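Local coordinates for protein cytokinin riboside 5'-monophosphate phosphoribohydrolase (PDB 5WQ3) that belongs to the SLOG clan and folds as a Rossmann-like alpha/beta domain around a parallel beta sheet, within an assembly of six chains, at residues 88-93 / 112-117; 165-170 / 197-202. One frame throughout, in Å; residues are numbered along the deposited sequence. Where two conformers were deposited one is given.

In the fold
Both contacts belong to the central Rossmann-like core. Interaction 1 pairs two helices that pack on one face of the parallel sheet. Interaction 2 pairs two neighbouring strands of that sheet. Their centres lie about 12 Å apart, and they meet through apolar packing. Leu-92 CD2 rests 3.7 Å from Val-167 CG1, and Gly-89 CA lies 3.7 Å from Leu-169 CD1. Helix 84-98 thus lies between the two: Gly-89, Val-90 and Gly-93 meet the partner helix, and Leu-92 packs on Val-167 of strand 166-168. Both segments of interaction 1 come earlier in the chain than those of interaction 2. Segment 165-170 ends at Pro-170, the first residue of the glycine-rich Pro-Gly-Gly-x-Gly-Thr sequence known from this family.

Interaction 1. Residues 88-93 / 112-117; sequences AGVELG and MEAPNK
Gly-89 and Gly-93 form a Gly-xxx-Gly face on helix 84-98, and Ala-114 and Pro-115 of helix 113-121 pack against it. The two helix segments run roughly parallel, crossing at -39°. Their axes come within 6.5 Å, which is close for two helices. The glycines have no side chains, so backbone meets backbone here. Gly-89 O lies 3.2 Å from Pro-115 CA, a CA-H...O contact bent to 132° at the hydrogen. The same oxygen takes the helical bond from Gly-93 N, so two groups share it. One turn further on, Gly-93 CA packs 3.6 Å from Pro-115 O. A second CA-H...O contact runs the other way, from Val-90 CA to Ala-114 O at 3.4 Å, and is straighter, with 154° at the hydrogen.

Val-90 covers one edge of this seam. Its CG1 is anti to the backbone N, which leaves CG2 beside that nitrogen and facing the second helix. CG2 sits 3.5 Å from Ala-114 O and 3.9 Å from Ala-114 CB. The extended chain of Lys-117 passes alongside, with CD 4.0 Å from Val-90 CG2. The Ala-114 methyl itself fits against the backbone of helix 84-98, with CB 3.8 Å from Val-90 N.

Pro-115 also touches Val-73 of strand 70-74 and Val-103 and Thr-105 of strand 102-105. Asn-116 is hydrogen-bonded to Thr-105, Ser-126, Asn-140 and the backbone of Val-127. Helix 84-98 in turn meets helix 235-246 through Glu-91 and Leu-92.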
ATOM      1  N   ALA C  88     -33.921 -31.354 -43.554  1.00 25.57           N
ATOM      2  CA  ALA C  88     -33.946 -31.594 -44.984  1.00 29.10           C
ATOM      3  C   ALA C  88     -32.534 -31.961 -45.528  1.00 29.23           C
ATOM      4  O   ALA C  88     -32.354 -32.971 -46.222  1.00 26.66           O
ATOM      5  CB  ALA C  88     -34.526 -30.366 -45.696  1.00 28.10           C
ATOM      6  N   GLY C  89     -31.536 -31.177 -45.161  1.00 28.26           N
ATOM      7  CA  GLY C  89     -30.140 -31.498 -45.573  1.00 27.90           C
ATOM      8  C   GLY C  89     -29.695 -32.890 -45.164  1.00 26.90           C
ATOM      9  O   GLY C  89     -29.030 -33.554 -45.934  1.00 27.84           O
ATOM     10  N   VAL C  90     -30.055 -33.334 -43.959  1.00 26.90           N
ATOM     11  CA  VAL C  90     -29.668 -34.681 -43.480  1.00 28.01           C
ATOM     12  C   VAL C  90     -30.304 -35.797 -44.351  1.00 28.24           C
ATOM     13  O   VAL C  90     -29.612 -36.752 -44.779  1.00 22.66           O
ATOM     14  CB  VAL C  90     -29.995 -34.880 -41.983  1.00 30.43           C
ATOM     15  CG1 VAL C  90     -29.907 -36.344 -41.555  1.00 31.24           C
ATOM     16  CG2 VAL C  90     -29.069 -34.010 -41.123  1.00 31.03           C
ATOM     17  N   GLU C  91     -31.607 -35.656 -44.599  1.00 28.25           N
ATOM     18  CA  GLU C  91     -32.394 -36.552 -45.418  1.00 30.05           C
ATOM     19  C   GLU C  91     -31.882 -36.579 -46.862  1.00 28.37           C
ATOM     20  O   GLU C  91     -31.815 -37.632 -47.474  1.00 30.42           O
ATOM     21  CB  GLU C  91     -33.883 -36.127 -45.413  1.00 33.49           C
ATOM     22  CG  GLU C  91     -34.605 -36.425 -44.098  1.00 38.65           C
ATOM     23  CD  GLU C  91     -36.124 -36.251 -44.180  1.00 47.20           C
ATOM     24  OE1 GLU C  91     -36.620 -35.417 -44.985  1.00 51.79           O
ATOM     25  OE2 GLU C  91     -36.833 -36.962 -43.443  1.00 59.02           O
ATOM     26  N   LEU C  92     -31.508 -35.424 -47.391  1.00 26.05           N
ATOM     27  CA  LEU C  92     -30.902 -35.346 -48.713  1.00 24.15           C
ATOM     28  C   LEU C  92     -29.604 -36.164 -48.786  1.00 22.08           C
ATOM     29  O   LEU C  92     -29.361 -36.922 -49.754  1.00 21.44           O
ATOM     30  CB  LEU C  92     -30.621 -33.902 -49.061  1.00 24.32           C
ATOM     31  CG  LEU C  92     -29.968 -33.703 -50.414  1.00 23.41           C
ATOM     32  CD1 LEU C  92     -30.846 -34.221 -51.518  1.00 23.57           C
ATOM     33  CD2 LEU C  92     -29.662 -32.227 -50.621  1.00 24.25           C
ATOM     34  N   GLY C  93     -28.795 -36.054 -47.766  1.00 19.86           N
ATOM     35  CA  GLY C  93     -27.527 -36.797 -47.792  1.00 21.28           C
ATOM     36  C   GLY C  93     -27.809 -38.279 -47.761  1.00 25.18           C
ATOM     37  O   GLY C  93     -27.199 -39.074 -48.499  1.00 25.23           O
ATOM     38  N   MET C 112     -23.899 -27.283 -44.656  1.00 26.21           N
ATOM     39  CA  MET C 112     -22.877 -28.185 -45.152  1.00 28.47           C
ATOM     40  C   MET C 112     -22.748 -29.444 -44.305  1.00 33.59           C
ATOM     41  O   MET C 112     -22.595 -30.558 -44.833  1.00 36.89           O
ATOM     42  CB  MET C 112     -21.535 -27.478 -45.204  1.00 30.07           C
ATOM     43  CG  MET C 112     -21.492 -26.271 -46.149  1.00 35.19           C
ATOM     44  SD  MET C 112     -19.854 -25.510 -46.067  1.00 35.00           S
ATOM     45  CE  MET C 112     -20.214 -24.284 -44.809  1.00 38.63           C
ATOM     46  N   GLU C 113     -22.769 -29.300 -42.980  1.00 31.36           N
ATOM     47  CA  GLU C 113     -22.680 -30.457 -42.144  1.00 28.57           C
ATOM     48  C   GLU C 113     -23.876 -31.381 -42.304  1.00 26.26           C
ATOM     49  O   GLU C 113     -23.735 -32.562 -42.116  1.00 26.89           O
ATOM     50  CB  GLU C 113     -22.617 -30.031 -40.682  1.00 31.19           C
ATOM     51  CG  GLU C 113     -22.564 -31.149 -39.667  1.00 31.63           C
ATOM     52  CD  GLU C 113     -22.608 -30.641 -38.273  1.00 36.39           C
ATOM     53  OE1 GLU C 113     -23.691 -30.143 -37.859  1.00 37.22           O
ATOM     54  OE2 GLU C 113     -21.558 -30.717 -37.616  1.00 41.05           O
ATOM     55  N   ALA C 114     -25.066 -30.843 -42.525  1.00 24.21           N
ATOM     56  CA  ALA C 114     -26.257 -31.672 -42.549  1.00 25.73           C
ATOM     57  C   ALA C 114     -26.168 -32.817 -43.614  1.00 25.31           C
ATOM     58  O   ALA C 114     -26.375 -34.002 -43.326  1.00 27.62           O
ATOM     59  CB  ALA C 114     -27.504 -30.801 -42.747  1.00 25.51           C
ATOM     60  N   PRO C 115     -25.764 -32.472 -44.833  1.00 22.43           N
ATOM     61  CA  PRO C 115     -25.795 -33.583 -45.777  1.00 23.58           C
ATOM     62  C   PRO C 115     -24.621 -34.472 -45.517  1.00 23.25           C
ATOM     63  O   PRO C 115     -24.691 -35.635 -45.895  1.00 24.84           O
ATOM     64  CB  PRO C 115     -25.714 -32.890 -47.185  1.00 23.77           C
ATOM     65  CG  PRO C 115     -25.502 -31.450 -46.910  1.00 22.00           C
ATOM     66  CD  PRO C 115     -25.816 -31.149 -45.485  1.00 21.24           C
ATOM     67  N   ASN C 116     -23.569 -33.980 -44.849  1.00 24.10           N
ATOM     68  CA  ASN C 116     -22.398 -34.875 -44.560  1.00 25.19           C
ATOM     69  C   ASN C 116     -22.878 -35.906 -43.490  1.00 27.14           C
ATOM     70  O   ASN C 116     -22.616 -37.103 -43.555  1.00 27.04           O
ATOM     71  CB  ASN C 116     -21.183 -34.125 -44.003  1.00 26.17           C
ATOM     72  CG  ASN C 116     -20.380 -33.376 -45.038  1.00 26.87           C
ATOM     73  OD1 ASN C 116     -20.128 -32.183 -44.876  1.00 26.84           O
ATOM     74  ND2 ASN C 116     -19.920 -34.060 -46.068  1.00 27.12           N
ATOM     75  N   LYS C 117     -23.589 -35.411 -42.505  1.00 30.11           N
ATOM     76  CA  LYS C 117     -24.190 -36.251 -41.485  1.00 31.57           C
ATOM     77  C   LYS C 117     -25.071 -37.324 -42.126  1.00 31.79           C
ATOM     78  O   LYS C 117     -24.856 -38.499 -41.901  1.00 32.19           O
ATOM     79  CB  LYS C 117     -25.022 -35.398 -40.530  1.00 32.02           C
ATOM     80  CG  LYS C 117     -25.689 -36.221 -39.455  1.00 35.88           C
ATOM     81  CD  LYS C 117     -26.384 -35.354 -38.421  1.00 38.18           C
ATOM     82  CE  LYS C 117     -26.739 -36.185 -37.187  1.00 42.15           C
ATOM     83  NZ  LYS C 117     -27.383 -35.278 -36.206  1.00 45.20           N
TER

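Interaction 2. Residues 165-170 / 197-202; sequences AFVCLP and VLIGTE
Val-197 O is met by two groups of strand 166-168: the Cys-168 N-H, in a hydrogen bond, and Val-167 CA. The bond from Cys-168 N to Val-197 O is 2.8 Å long and nearly straight, with 167° at the hydrogen. Val-167 CA makes a CA-H...O contact with Val-197 O at 3.3 Å. Two more backbone bonds complete the parallel pairing. Val-197 N reaches Phe-166 O at 2.9 Å. Ile-199 N reaches Cys-168 O at 3.1 Å.

Val-167 and Val-197 are neighbours on one sheet face, with Val-167 CG2 against Val-197 CB. At chi1 179° the CG1 branch of Val-167 lies beside its carbonyl carbon, and Val-167 CG1 meets Ile-199 CG1 at 3.7 Å. Leu-169 lies alongside Ile-199, its CD2 4.0 Å from Ile-199 CB. On the other face, Cys-168 CB packs 4.0 Å from Leu-198 CD2. Past the strand end, the Pro-170 ring edges up to the carbonyl of Ile-199, with CD 3.4 Å from Ile-199 O.

Helix 235-246 covers the Val-167 and Val-197 face. Helices 173-188 and 201-216 cover the Cys-168 and Leu-198 face. Strand 70-74 binds the far edge of strand 166-168. Joined through helix 173-188, the two strands make a beta-alpha-beta crossover unit, the repeating element of a Rossmann-like fold.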
ATOM      1  N   ALA C 165     -23.195 -33.064 -60.261  1.00 17.38           N
ATOM      2  CA  ALA C 165     -24.483 -32.404 -60.015  1.00 18.87           C
ATOM      3  C   ALA C 165     -24.255 -31.500 -58.833  1.00 19.36           C
ATOM      4  O   ALA C 165     -23.380 -31.761 -58.024  1.00 19.16           O
ATOM      5  CB  ALA C 165     -25.576 -33.436 -59.684  1.00 18.53           C
ATOM      6  N   PHE C 166     -25.002 -30.387 -58.779  0.50 16.17           N
ATOM      7  CA  PHE C 166     -24.993 -29.450 -57.677  0.50 15.75           C
ATOM      8  C   PHE C 166     -26.450 -29.347 -57.158  0.50 16.67           C
ATOM      9  O   PHE C 166     -27.378 -29.124 -57.936  0.50 15.34           O
ATOM     10  CB  PHE C 166     -24.617 -28.020 -58.107  0.50 14.33           C
ATOM     11  CG  PHE C 166     -23.125 -27.678 -58.094  0.50 13.95           C
ATOM     12  CD1 PHE C 166     -22.156 -28.634 -57.939  0.50 12.35           C
ATOM     13  CD2 PHE C 166     -22.719 -26.349 -58.341  0.50 14.18           C
ATOM     14  CE1 PHE C 166     -20.806 -28.285 -57.984  0.50 12.80           C
ATOM     15  CE2 PHE C 166     -21.380 -25.992 -58.394  0.50 13.21           C
ATOM     16  CZ  PHE C 166     -20.404 -26.983 -58.216  0.50 12.28           C
ATOM     17  N   VAL C 167     -26.593 -29.466 -55.854  1.00 18.73           N
ATOM     18  CA  VAL C 167     -27.828 -29.165 -55.137  1.00 20.12           C
ATOM     19  C   VAL C 167     -27.596 -28.044 -54.137  1.00 21.34           C
ATOM     20  O   VAL C 167     -26.720 -28.092 -53.322  1.00 23.19           O
ATOM     21  CB  VAL C 167     -28.317 -30.374 -54.348  1.00 18.88           C
ATOM     22  CG1 VAL C 167     -29.610 -30.035 -53.586  1.00 22.99           C
ATOM     23  CG2 VAL C 167     -28.540 -31.516 -55.287  1.00 19.84           C
ATOM     24  N   CYS C 168     -28.412 -27.002 -54.208  0.50 19.80           N
ATOM     25  CA  CYS C 168     -28.239 -25.860 -53.306  0.50 18.22           C
ATOM     26  C   CYS C 168     -29.394 -25.789 -52.355  0.50 19.73           C
ATOM     27  O   CYS C 168     -30.507 -25.453 -52.766  0.50 16.83           O
ATOM     28  CB  CYS C 168     -28.183 -24.576 -54.123  0.50 17.46           C
ATOM     29  SG  CYS C 168     -26.755 -24.451 -55.244  0.50 15.24           S
ATOM     30  N   LEU C 169     -29.135 -26.155 -51.103  1.00 22.72           N
ATOM     31  CA  LEU C 169     -29.997 -25.783 -49.999  1.00 21.90           C
ATOM     32  C   LEU C 169     -29.966 -24.257 -49.834  1.00 23.07           C
ATOM     33  O   LEU C 169     -29.124 -23.524 -50.447  1.00 20.61           O
ATOM     34  CB  LEU C 169     -29.628 -26.518 -48.719  1.00 22.28           C
ATOM     35  CG  LEU C 169     -29.649 -28.069 -48.687  1.00 25.57           C
ATOM     36  CD1 LEU C 169     -28.841 -28.705 -47.586  1.00 23.42           C
ATOM     37  CD2 LEU C 169     -31.082 -28.560 -48.534  1.00 27.37           C
ATOM     38  N   PRO C 170     -30.938 -23.734 -49.077  1.00 24.36           N
ATOM     39  CA  PRO C 170     -30.923 -22.307 -48.865  1.00 24.46           C
ATOM     40  C   PRO C 170     -29.592 -21.821 -48.308  1.00 23.16           C
ATOM     41  O   PRO C 170     -28.959 -22.502 -47.491  1.00 24.60           O
ATOM     42  CB  PRO C 170     -32.049 -22.099 -47.835  1.00 22.95           C
ATOM     43  CG  PRO C 170     -33.018 -23.177 -48.176  1.00 22.26           C
ATOM     44  CD  PRO C 170     -32.122 -24.364 -48.449  1.00 23.37           C
ATOM     45  N   VAL C 197     -30.039 -28.386 -58.820  1.00 19.47           N
ATOM     46  CA  VAL C 197     -31.318 -28.406 -58.093  1.00 21.18           C
ATOM     47  C   VAL C 197     -31.312 -27.413 -56.964  1.00 23.14           C
ATOM     48  O   VAL C 197     -30.284 -27.300 -56.249  1.00 18.69           O
ATOM     49  CB  VAL C 197     -31.604 -29.776 -57.465  1.00 20.67           C
ATOM     50  CG1 VAL C 197     -33.001 -29.768 -56.823  1.00 22.44           C
ATOM     51  CG2 VAL C 197     -31.499 -30.855 -58.510  1.00 19.26           C
ATOM     52  N   LEU C 198     -32.428 -26.650 -56.823  1.00 21.37           N
ATOM     53  CA  LEU C 198     -32.566 -25.742 -55.676  1.00 22.35           C
ATOM     54  C   LEU C 198     -33.655 -26.311 -54.761  1.00 22.78           C
ATOM     55  O   LEU C 198     -34.732 -26.615 -55.237  1.00 23.66           O
ATOM     56  CB  LEU C 198     -32.887 -24.250 -56.098  1.00 21.24           C
ATOM     57  CG  LEU C 198     -32.096 -23.602 -57.301  1.00 21.70           C
ATOM     58  CD1 LEU C 198     -32.537 -22.197 -57.579  1.00 21.72           C
ATOM     59  CD2 LEU C 198     -30.589 -23.576 -57.101  1.00 23.50           C
ATOM     60  N   ILE C 199     -33.384 -26.406 -53.472  1.00 22.61           N
ATOM     61  CA  ILE C 199     -34.320 -26.899 -52.481  1.00 21.41           C
ATOM     62  C   ILE C 199     -34.880 -25.774 -51.641  1.00 23.23           C
ATOM     63  O   ILE C 199     -34.149 -25.091 -51.018  1.00 21.53           O
ATOM     64  CB  ILE C 199     -33.650 -27.873 -51.524  1.00 21.12           C
ATOM     65  CG1 ILE C 199     -32.940 -28.984 -52.277  1.00 22.72           C
ATOM     66  CG2 ILE C 199     -34.626 -28.370 -50.485  1.00 23.14           C
ATOM     67  CD1 ILE C 199     -33.794 -30.031 -52.896  1.00 23.24           C
ATOM     68  N   GLY C 200     -36.198 -25.648 -51.600  1.00 24.98           N
ATOM     69  CA  GLY C 200     -36.840 -24.607 -50.857  1.00 22.57           C
ATOM     70  C   GLY C 200     -37.519 -23.693 -51.846  1.00 25.87           C
ATOM     71  O   GLY C 200     -36.926 -22.783 -52.386  1.00 23.16           O
ATOM     72  N   THR C 201     -38.788 -23.954 -52.091  1.00 22.66           N
ATOM     73  CA  THR C 201     -39.462 -23.285 -53.175  1.00 23.99           C
ATOM     74  C   THR C 201     -39.728 -21.858 -52.764  1.00 24.58           C
ATOM     75  O   THR C 201     -39.646 -20.972 -53.546  1.00 24.98           O
ATOM     76  CB  THR C 201     -40.803 -23.929 -53.538  1.00 25.47           C
ATOM     77  OG1 THR C 201     -41.528 -24.211 -52.345  1.00 29.10           O
ATOM     78  CG2 THR C 201     -40.619 -25.143 -54.366  1.00 23.12           C
ATOM     79  N   GLU C 202     -40.098 -21.683 -51.516  1.00 27.04           N
ATOM     80  CA  GLU C 202     -40.423 -20.376 -51.006  1.00 31.75           C
ATOM     81  C   GLU C 202     -39.165 -19.544 -50.875  1.00 28.13           C
ATOM     82  O   GLU C 202     -39.169 -18.400 -51.189  1.00 28.16           O
ATOM     83  CB  GLU C 202     -41.115 -20.487 -49.666  1.00 35.66           C
ATOM     84  CG  GLU C 202     -42.615 -20.464 -49.767  1.00 44.48           C
ATOM     85  CD  GLU C 202     -43.303 -20.781 -48.459  1.00 51.16           C
ATOM     86  OE1 GLU C 202     -42.976 -20.166 -47.438  1.00 52.23           O
ATOM     87  OE2 GLU C 202     -44.180 -21.649 -48.456  1.00 60.29           O
TER